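Local structure of proline iminopeptidase-related protein (Thermus thermophilus, 2YYS) at residues 81-86 with 113-118; 29-34 with 97-102. The protein is of unknown function but has the alpha/beta hydrolase fold and belongs to a family generally assigned peptidase activity. One frame throughout, in Å; residues are numbered along the deposited sequence.

Overall arrangement
Contact 2 lies at the heart of the chain, its centre about 6 Å from the chain centre. Contact 1 lies further out, about 15 Å from it. The two centres are about 12 Å apart. Strand 97-102 joins them, since it follows helix 78-91 and leads into helix 105-115. Leu86 CD1 of contact 1 packs on Phe97 CZ of contact 2 at 4.1 Å. Thr85 OG1 comes within 3.7 Å of Leu31 CD2, and Leu113 also packs against Leu99. Gln118 O and Phe97 N, 3.2 Å apart, probably share a hydrogen bond. A glycerol, probably from the crystallisation liquor, is hydrogen-bonded to Gly34 O in contact 2; such molecules often mark pockets.

Contact 1 of 2, residues 81-86 with 113-118; sequences LVEDTL and LRRFPQ
Phe116 points its ring at helix 78-91 and packs on Leu86 there. Its CB comes 4.0 Å from Leu86 CD2. Beyond it, the ring lies under Leu86, whose CG stands almost over the ring centre in a CH-pi contact, 3.5 Å from the centroid and 10° off the normal. The closest atoms of this pair are Phe116 CD2 and Leu86 CD2, at 3.3 Å, so the fit is tight. Further out, Phe116 CE2 meets Val82 CG1 at 3.9 Å, and this methyl lies at the ring edge. Phe116 CZ, the tip, is 4.0 Å from Leu86 CG.

Beside the ring, the Arg115 guanidinium holds Glu83 end-on in a salt bridge. Arg115 NH1 and NH2 both bond to Glu83 OE1, NH2 at 3.0 Å, and OE1 lies close to the guanidinium plane. The carboxylate plane stands 84° to it, and OE1 is met on its anti side. The bend at chi3 of Arg115 (53°) helps bring the group there.

Phe116 is the first residue past the regular helix. Val82 and Leu86 also rest on Val112, one turn earlier. Helix 78-91 thus packs along the last turns of helix 105-115, just before strand 119-125.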
ATOM      1  N   LEU A  81      -9.248  -9.200  -1.647  1.00 18.70           N
ATOM      2  CA  LEU A  81      -8.376  -8.481  -0.715  1.00 18.73           C
ATOM      3  C   LEU A  81      -9.174  -7.553   0.200  1.00 18.04           C
ATOM      4  O   LEU A  81      -8.864  -7.400   1.373  1.00 17.97           O
ATOM      5  CB  LEU A  81      -7.313  -7.675  -1.476  1.00 18.90           C
ATOM      6  CG  LEU A  81      -6.305  -8.452  -2.336  1.00 21.08           C
ATOM      7  CD1 LEU A  81      -5.169  -7.547  -2.836  1.00 22.36           C
ATOM      8  CD2 LEU A  81      -5.717  -9.637  -1.607  1.00 20.76           C
ATOM      9  N   VAL A  82     -10.206  -6.937  -0.357  1.00 17.84           N
ATOM     10  CA  VAL A  82     -11.076  -6.054   0.388  1.00 18.40           C
ATOM     11  C   VAL A  82     -11.857  -6.841   1.428  1.00 18.39           C
ATOM     12  O   VAL A  82     -11.888  -6.483   2.604  1.00 18.35           O
ATOM     13  CB  VAL A  82     -12.024  -5.325  -0.578  1.00 18.81           C
ATOM     14  CG1 VAL A  82     -13.177  -4.648   0.150  1.00 19.86           C
ATOM     15  CG2 VAL A  82     -11.233  -4.304  -1.392  1.00 19.42           C
ATOM     16  N   GLU A  83     -12.450  -7.939   0.991  1.00 18.66           N
ATOM     17  CA  GLU A  83     -13.310  -8.749   1.849  1.00 19.03           C
ATOM     18  C   GLU A  83     -12.501  -9.417   2.964  1.00 19.15           C
ATOM     19  O   GLU A  83     -12.952  -9.492   4.110  1.00 18.62           O
ATOM     20  CB  GLU A  83     -14.072  -9.764   0.985  1.00 19.25           C
ATOM     21  CG  GLU A  83     -15.199  -9.090   0.187  1.00 21.58           C
ATOM     22  CD  GLU A  83     -15.522  -9.750  -1.152  1.00 25.11           C
ATOM     23  OE1 GLU A  83     -16.067  -9.052  -2.047  1.00 25.82           O
ATOM     24  OE2 GLU A  83     -15.233 -10.956  -1.323  1.00 27.05           O
ATOM     25  N   ASP A  84     -11.281  -9.851   2.628  1.00 19.12           N
ATOM     26  CA  ASP A  84     -10.351 -10.389   3.608  1.00 19.34           C
ATOM     27  C   ASP A  84     -10.109  -9.404   4.735  1.00 18.79           C
ATOM     28  O   ASP A  84      -9.992  -9.791   5.878  1.00 18.34           O
ATOM     29  CB  ASP A  84      -8.994 -10.670   2.962  1.00 19.83           C
ATOM     30  CG  ASP A  84      -8.953 -11.976   2.210  1.00 21.22           C
ATOM     31  OD1 ASP A  84      -9.943 -12.748   2.243  1.00 21.79           O
ATOM     32  OD2 ASP A  84      -7.936 -12.303   1.571  1.00 22.45           O
ATOM     33  N   THR A  85     -10.011  -8.124   4.402  1.00 18.46           N
ATOM     34  CA  THR A  85      -9.707  -7.125   5.411  1.00 18.46           C
ATOM     35  C   THR A  85     -10.835  -7.101   6.446  1.00 18.66           C
ATOM     36  O   THR A  85     -10.583  -7.093   7.646  1.00 18.63           O
ATOM     37  CB  THR A  85      -9.502  -5.749   4.764  1.00 18.05           C
ATOM     38  OG1 THR A  85      -8.472  -5.833   3.768  1.00 16.69           O
ATOM     39  CG2 THR A  85      -8.975  -4.748   5.779  1.00 18.60           C
ATOM     40  N   LEU A  86     -12.074  -7.104   5.972  1.00 18.98           N
ATOM     41  CA  LEU A  86     -13.235  -7.103   6.862  1.00 19.74           C
ATOM     42  C   LEU A  86     -13.356  -8.406   7.630  1.00 19.71           C
ATOM     43  O   LEU A  86     -13.653  -8.382   8.813  1.00 19.40           O
ATOM     44  CB  LEU A  86     -14.530  -6.852   6.092  1.00 19.56           C
ATOM     45  CG  LEU A  86     -14.941  -5.390   5.992  1.00 22.46           C
ATOM     46  CD1 LEU A  86     -15.289  -4.819   7.363  1.00 24.07           C
ATOM     47  CD2 LEU A  86     -13.838  -4.544   5.297  1.00 24.06           C
ATOM     48  N   LEU A 113     -13.092   1.402   2.121  1.00 18.03           N
ATOM     49  CA  LEU A 113     -13.866   2.590   2.501  1.00 18.82           C
ATOM     50  C   LEU A 113     -15.199   2.683   1.760  1.00 18.87           C
ATOM     51  O   LEU A 113     -16.228   2.967   2.356  1.00 18.97           O
ATOM     52  CB  LEU A 113     -13.069   3.863   2.249  1.00 18.88           C
ATOM     53  CG  LEU A 113     -11.952   4.180   3.236  1.00 19.77           C
ATOM     54  CD1 LEU A 113     -11.018   5.209   2.615  1.00 20.66           C
ATOM     55  CD2 LEU A 113     -12.504   4.683   4.539  1.00 19.60           C
ATOM     56  N   ARG A 114     -15.182   2.431   0.461  1.00 19.57           N
ATOM     57  CA  ARG A 114     -16.377   2.601  -0.350  1.00 20.23           C
ATOM     58  C   ARG A 114     -17.467   1.621   0.075  1.00 20.71           C
ATOM     59  O   ARG A 114     -18.636   1.993   0.187  1.00 20.72           O
ATOM     60  CB  ARG A 114     -16.042   2.409  -1.823  1.00 20.56           C
ATOM     61  CG  ARG A 114     -17.183   2.778  -2.767  1.00 21.59           C
ATOM     62  CD  ARG A 114     -16.877   2.532  -4.228  1.00 21.56           C
ATOM     63  NE  ARG A 114     -16.624   1.123  -4.526  1.00 22.43           N
ATOM     64  CZ  ARG A 114     -17.552   0.166  -4.649  1.00 23.27           C
ATOM     65  NH1 ARG A 114     -18.846   0.427  -4.503  1.00 23.78           N
ATOM     66  NH2 ARG A 114     -17.182  -1.071  -4.929  1.00 22.38           N
ATOM     67  N   ARG A 115     -17.072   0.379   0.339  1.00 20.65           N
ATOM     68  CA  ARG A 115     -18.028  -0.682   0.628  1.00 21.03           C
ATOM     69  C   ARG A 115     -18.382  -0.797   2.103  1.00 21.12           C
ATOM     70  O   ARG A 115     -19.403  -1.376   2.438  1.00 21.54           O
ATOM     71  CB  ARG A 115     -17.496  -2.029   0.125  1.00 20.70           C
ATOM     72  CG  ARG A 115     -17.306  -2.051  -1.374  1.00 21.81           C
ATOM     73  CD  ARG A 115     -16.670  -3.297  -1.915  1.00 21.48           C
ATOM     74  NE  ARG A 115     -17.378  -4.481  -1.462  1.00 21.85           N
ATOM     75  CZ  ARG A 115     -16.936  -5.722  -1.584  1.00 23.26           C
ATOM     76  NH1 ARG A 115     -15.763  -5.977  -2.152  1.00 23.09           N
ATOM     77  NH2 ARG A 115     -17.680  -6.721  -1.133  1.00 24.70           N
ATOM     78  N   PHE A 116     -17.559  -0.255   2.993  1.00 21.44           N
ATOM     79  CA  PHE A 116     -17.681  -0.604   4.414  1.00 21.77           C
ATOM     80  C   PHE A 116     -17.624   0.628   5.328  1.00 22.11           C
ATOM     81  O   PHE A 116     -16.572   1.229   5.508  1.00 20.83           O
ATOM     82  CB  PHE A 116     -16.642  -1.667   4.790  1.00 22.16           C
ATOM     83  CG  PHE A 116     -16.899  -2.997   4.133  1.00 23.63           C
ATOM     84  CD1 PHE A 116     -18.013  -3.755   4.493  1.00 26.40           C
ATOM     85  CD2 PHE A 116     -16.068  -3.471   3.120  1.00 26.15           C
ATOM     86  CE1 PHE A 116     -18.285  -4.986   3.867  1.00 26.61           C
ATOM     87  CE2 PHE A 116     -16.328  -4.701   2.489  1.00 25.77           C
ATOM     88  CZ  PHE A 116     -17.440  -5.453   2.863  1.00 26.90           C
ATOM     89  N   PRO A 117     -18.774   1.004   5.895  1.00 22.84           N
ATOM     90  CA  PRO A 117     -18.838   2.166   6.789  1.00 23.56           C
ATOM     91  C   PRO A 117     -18.088   1.946   8.115  1.00 23.13           C
ATOM     92  O   PRO A 117     -17.797   2.908   8.823  1.00 23.05           O
ATOM     93  CB  PRO A 117     -20.354   2.385   6.983  1.00 23.92           C
ATOM     94  CG  PRO A 117     -20.972   1.074   6.736  1.00 24.49           C
ATOM     95  CD  PRO A 117     -20.094   0.372   5.721  1.00 23.20           C
ATOM     96  N   GLN A 118     -17.744   0.693   8.406  1.00 22.88           N
ATOM     97  CA  GLN A 118     -16.869   0.340   9.529  1.00 22.81           C
ATOM     98  C   GLN A 118     -15.478   0.969   9.407  1.00 21.68           C
ATOM     99  O   GLN A 118     -14.825   1.212  10.412  1.00 20.85           O
ATOM    100  CB  GLN A 118     -16.683  -1.182   9.623  1.00 23.41           C
ATOM    101  CG  GLN A 118     -17.942  -1.963   9.935  1.00 25.09           C
ATOM    102  CD  GLN A 118     -18.607  -2.516   8.685  1.00 27.19           C
ATOM    103  OE1 GLN A 118     -18.656  -1.847   7.653  1.00 26.49           O
ATOM    104  NE2 GLN A 118     -19.119  -3.732   8.776  1.00 27.77           N
TER

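Contact 2 of 2, residues 29-34 with 97-102; sequences FVLHGG and FGLLAH
Phe29, Val30 and Leu31 pair in parallel with Leu99, Leu100 and Ala101. Phe29 N bonds to Gly98 O (2.9 Å), Leu100 N to Phe29 O, Leu31 N to Leu100 O (2.8 Å) and His102 N to Leu31 O. The first three are nearly straight. The last bends to 150° at the hydrogen.

The tight part is the Phe29 end. The Phe29 ring turns its edge to the face of Phe97, with centroids 4.8 Å apart and planes at 53°. Phe29 CD2 lies 3.7 Å from Phe97 CB. Phe97 CG sits between its backbone N and carbonyl carbon (chi1 53°), which brings the ring toward Phe29. On the same sheet face, Leu99 CD2 meets Leu31 CD1 at 3.9 Å, and helices 78-91 and 105-115 cover these residues. Replacing Phe29 by an alanine is likely to leave the Phe97 face without its edge partner and to open a gap beside Leu88 and Ala89. On the other face, Val30 CG2 touches Leu100 CD1.

Beyond Leu31 the pairing ends and the fit loosens toward partly exposed Gly33 and Gly34. A water bridges the segments there, accepting from Gly33 N (3.0 Å) and lying in the His102 ring plane, 2.8 Å from ND1. The other ring nitrogen, NE2, bonds to His255 O.

These are central strands of the alpha/beta hydrolase sheet. The His32-Gly33-Gly34 turn matches the start of the HGGPG loop, which helps form the oxyanion hole in prolyl iminopeptidases. That role is known from relatives and has not been established here. In such enzymes, the turn after the strand equivalent to 97-102 is the nucleophile elbow. In this chain a glycine follows His102 where the elbow serine would be expected, so catalysis by the family mechanism is doubtful.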
ATOM      1  N   PHE A  29      -5.717  -0.894  10.391  1.00 17.54           N
ATOM      2  CA  PHE A  29      -5.297  -2.017   9.579  1.00 17.53           C
ATOM      3  C   PHE A  29      -4.330  -1.532   8.508  1.00 17.57           C
ATOM      4  O   PHE A  29      -4.548  -0.484   7.891  1.00 17.15           O
ATOM      5  CB  PHE A  29      -6.519  -2.699   8.963  1.00 18.22           C
ATOM      6  CG  PHE A  29      -7.250  -3.577   9.934  1.00 19.19           C
ATOM      7  CD1 PHE A  29      -7.228  -4.943   9.806  1.00 20.70           C
ATOM      8  CD2 PHE A  29      -7.904  -3.025  11.017  1.00 21.71           C
ATOM      9  CE1 PHE A  29      -7.883  -5.753  10.722  1.00 22.03           C
ATOM     10  CE2 PHE A  29      -8.557  -3.832  11.936  1.00 23.48           C
ATOM     11  CZ  PHE A  29      -8.536  -5.190  11.792  1.00 21.97           C
ATOM     12  N   VAL A  30      -3.260  -2.292   8.293  1.00 17.11           N
ATOM     13  CA  VAL A  30      -2.203  -1.894   7.370  1.00 16.93           C
ATOM     14  C   VAL A  30      -2.320  -2.713   6.104  1.00 16.45           C
ATOM     15  O   VAL A  30      -2.376  -3.941   6.151  1.00 15.96           O
ATOM     16  CB  VAL A  30      -0.821  -2.055   8.004  1.00 16.89           C
ATOM     17  CG1 VAL A  30       0.306  -1.636   7.040  1.00 17.58           C
ATOM     18  CG2 VAL A  30      -0.750  -1.220   9.252  1.00 17.68           C
ATOM     19  N   LEU A  31      -2.395  -2.016   4.975  1.00 16.21           N
ATOM     20  CA  LEU A  31      -2.516  -2.643   3.668  1.00 16.12           C
ATOM     21  C   LEU A  31      -1.236  -2.409   2.852  1.00 16.19           C
ATOM     22  O   LEU A  31      -1.011  -1.314   2.323  1.00 16.01           O
ATOM     23  CB  LEU A  31      -3.756  -2.100   2.949  1.00 16.41           C
ATOM     24  CG  LEU A  31      -5.089  -2.587   3.537  1.00 18.08           C
ATOM     25  CD1 LEU A  31      -6.263  -1.748   3.039  1.00 19.57           C
ATOM     26  CD2 LEU A  31      -5.312  -4.058   3.200  1.00 19.06           C
ATOM     27  N   HIS A  32      -0.384  -3.429   2.766  1.00 16.34           N
ATOM     28  CA  HIS A  32       0.849  -3.329   1.980  1.00 16.90           C
ATOM     29  C   HIS A  32       0.550  -3.343   0.472  1.00 17.61           C
ATOM     30  O   HIS A  32      -0.576  -3.617   0.032  1.00 17.60           O
ATOM     31  CB  HIS A  32       1.821  -4.466   2.322  1.00 16.63           C
ATOM     32  CG  HIS A  32       1.354  -5.797   1.838  1.00 16.32           C
ATOM     33  ND1 HIS A  32       0.830  -6.753   2.681  1.00 17.33           N
ATOM     34  CD2 HIS A  32       1.280  -6.313   0.593  1.00 15.13           C
ATOM     35  CE1 HIS A  32       0.471  -7.804   1.970  1.00 15.73           C
ATOM     36  NE2 HIS A  32       0.733  -7.564   0.700  1.00 17.29           N
ATOM     37  N   GLY A  33       1.595  -3.107  -0.307  1.00 18.20           N
ATOM     38  CA  GLY A  33       1.489  -3.000  -1.746  1.00 19.40           C
ATOM     39  C   GLY A  33       1.968  -4.249  -2.449  1.00 19.90           C
ATOM     40  O   GLY A  33       2.092  -5.296  -1.844  1.00 20.02           O
ATOM     41  N   GLY A  34       2.236  -4.128  -3.736  1.00 20.40           N
ATOM     42  CA  GLY A  34       2.604  -5.260  -4.559  1.00 21.28           C
ATOM     43  C   GLY A  34       1.813  -5.176  -5.852  1.00 21.82           C
ATOM     44  O   GLY A  34       2.073  -4.288  -6.639  1.00 22.69           O
ATOM     45  N   PHE A  97     -12.436   0.761  12.421  1.00 19.37           N
ATOM     46  CA  PHE A  97     -10.983   0.869  12.267  1.00 18.41           C
ATOM     47  C   PHE A  97     -10.632   1.870  11.178  1.00 17.83           C
ATOM     48  O   PHE A  97     -11.421   2.085  10.279  1.00 17.59           O
ATOM     49  CB  PHE A  97     -10.405  -0.496  11.900  1.00 17.76           C
ATOM     50  CG  PHE A  97     -11.070  -1.122  10.714  1.00 17.44           C
ATOM     51  CD1 PHE A  97     -10.652  -0.813   9.433  1.00 17.16           C
ATOM     52  CD2 PHE A  97     -12.124  -2.010  10.879  1.00 17.29           C
ATOM     53  CE1 PHE A  97     -11.265  -1.376   8.335  1.00 17.80           C
ATOM     54  CE2 PHE A  97     -12.735  -2.589   9.790  1.00 16.81           C
ATOM     55  CZ  PHE A  97     -12.315  -2.259   8.510  1.00 18.27           C
ATOM     56  N   GLY A  98      -9.453   2.478  11.275  1.00 17.73           N
ATOM     57  CA  GLY A  98      -8.853   3.197  10.159  1.00 17.67           C
ATOM     58  C   GLY A  98      -7.921   2.326   9.335  1.00 17.76           C
ATOM     59  O   GLY A  98      -7.666   1.159   9.658  1.00 17.78           O
ATOM     60  N   LEU A  99      -7.414   2.908   8.259  1.00 17.57           N
ATOM     61  CA  LEU A  99      -6.541   2.211   7.335  1.00 17.39           C
ATOM     62  C   LEU A  99      -5.269   3.006   7.075  1.00 16.94           C
ATOM     63  O   LEU A  99      -5.306   4.225   6.940  1.00 16.43           O
ATOM     64  CB  LEU A  99      -7.261   1.998   6.015  1.00 17.33           C
ATOM     65  CG  LEU A  99      -8.516   1.130   6.079  1.00 18.81           C
ATOM     66  CD1 LEU A  99      -9.417   1.405   4.908  1.00 19.91           C
ATOM     67  CD2 LEU A  99      -8.155  -0.328   6.093  1.00 19.67           C
ATOM     68  N   LEU A 100      -4.153   2.289   7.009  1.00 16.73           N
ATOM     69  CA  LEU A 100      -2.893   2.787   6.477  1.00 16.80           C
ATOM     70  C   LEU A 100      -2.559   1.931   5.274  1.00 16.58           C
ATOM     71  O   LEU A 100      -2.486   0.711   5.400  1.00 17.01           O
ATOM     72  CB  LEU A 100      -1.773   2.656   7.504  1.00 16.79           C
ATOM     73  CG  LEU A 100      -2.005   3.194   8.907  1.00 19.00           C
ATOM     74  CD1 LEU A 100      -0.781   2.895   9.770  1.00 20.88           C
ATOM     75  CD2 LEU A 100      -2.288   4.681   8.901  1.00 19.09           C
ATOM     76  N   ALA A 101      -2.353   2.559   4.115  1.00 15.93           N
ATOM     77  CA  ALA A 101      -2.057   1.852   2.874  1.00 15.80           C
ATOM     78  C   ALA A 101      -0.776   2.357   2.222  1.00 15.92           C
ATOM     79  O   ALA A 101      -0.402   3.519   2.386  1.00 16.87           O
ATOM     80  CB  ALA A 101      -3.205   2.008   1.896  1.00 15.87           C
ATOM     81  N   HIS A 102      -0.128   1.489   1.452  1.00 15.47           N
ATOM     82  CA  HIS A 102       1.060   1.844   0.699  1.00 15.32           C
ATOM     83  C   HIS A 102       0.990   1.242  -0.707  1.00 15.49           C
ATOM     84  O   HIS A 102       0.668   0.070  -0.878  1.00 15.07           O
ATOM     85  CB  HIS A 102       2.308   1.354   1.429  1.00 16.01           C
ATOM     86  CG  HIS A 102       3.588   1.743   0.760  1.00 15.99           C
ATOM     87  ND1 HIS A 102       4.494   0.814   0.305  1.00 16.92           N
ATOM     88  CD2 HIS A 102       4.112   2.958   0.469  1.00 16.49           C
ATOM     89  CE1 HIS A 102       5.526   1.439  -0.234  1.00 16.99           C
ATOM     90  NE2 HIS A 102       5.324   2.741  -0.139  1.00 16.10           N
TER
HETATM   91  O   HOH W   1       4.149  -1.988   0.658  1.00 22.65           O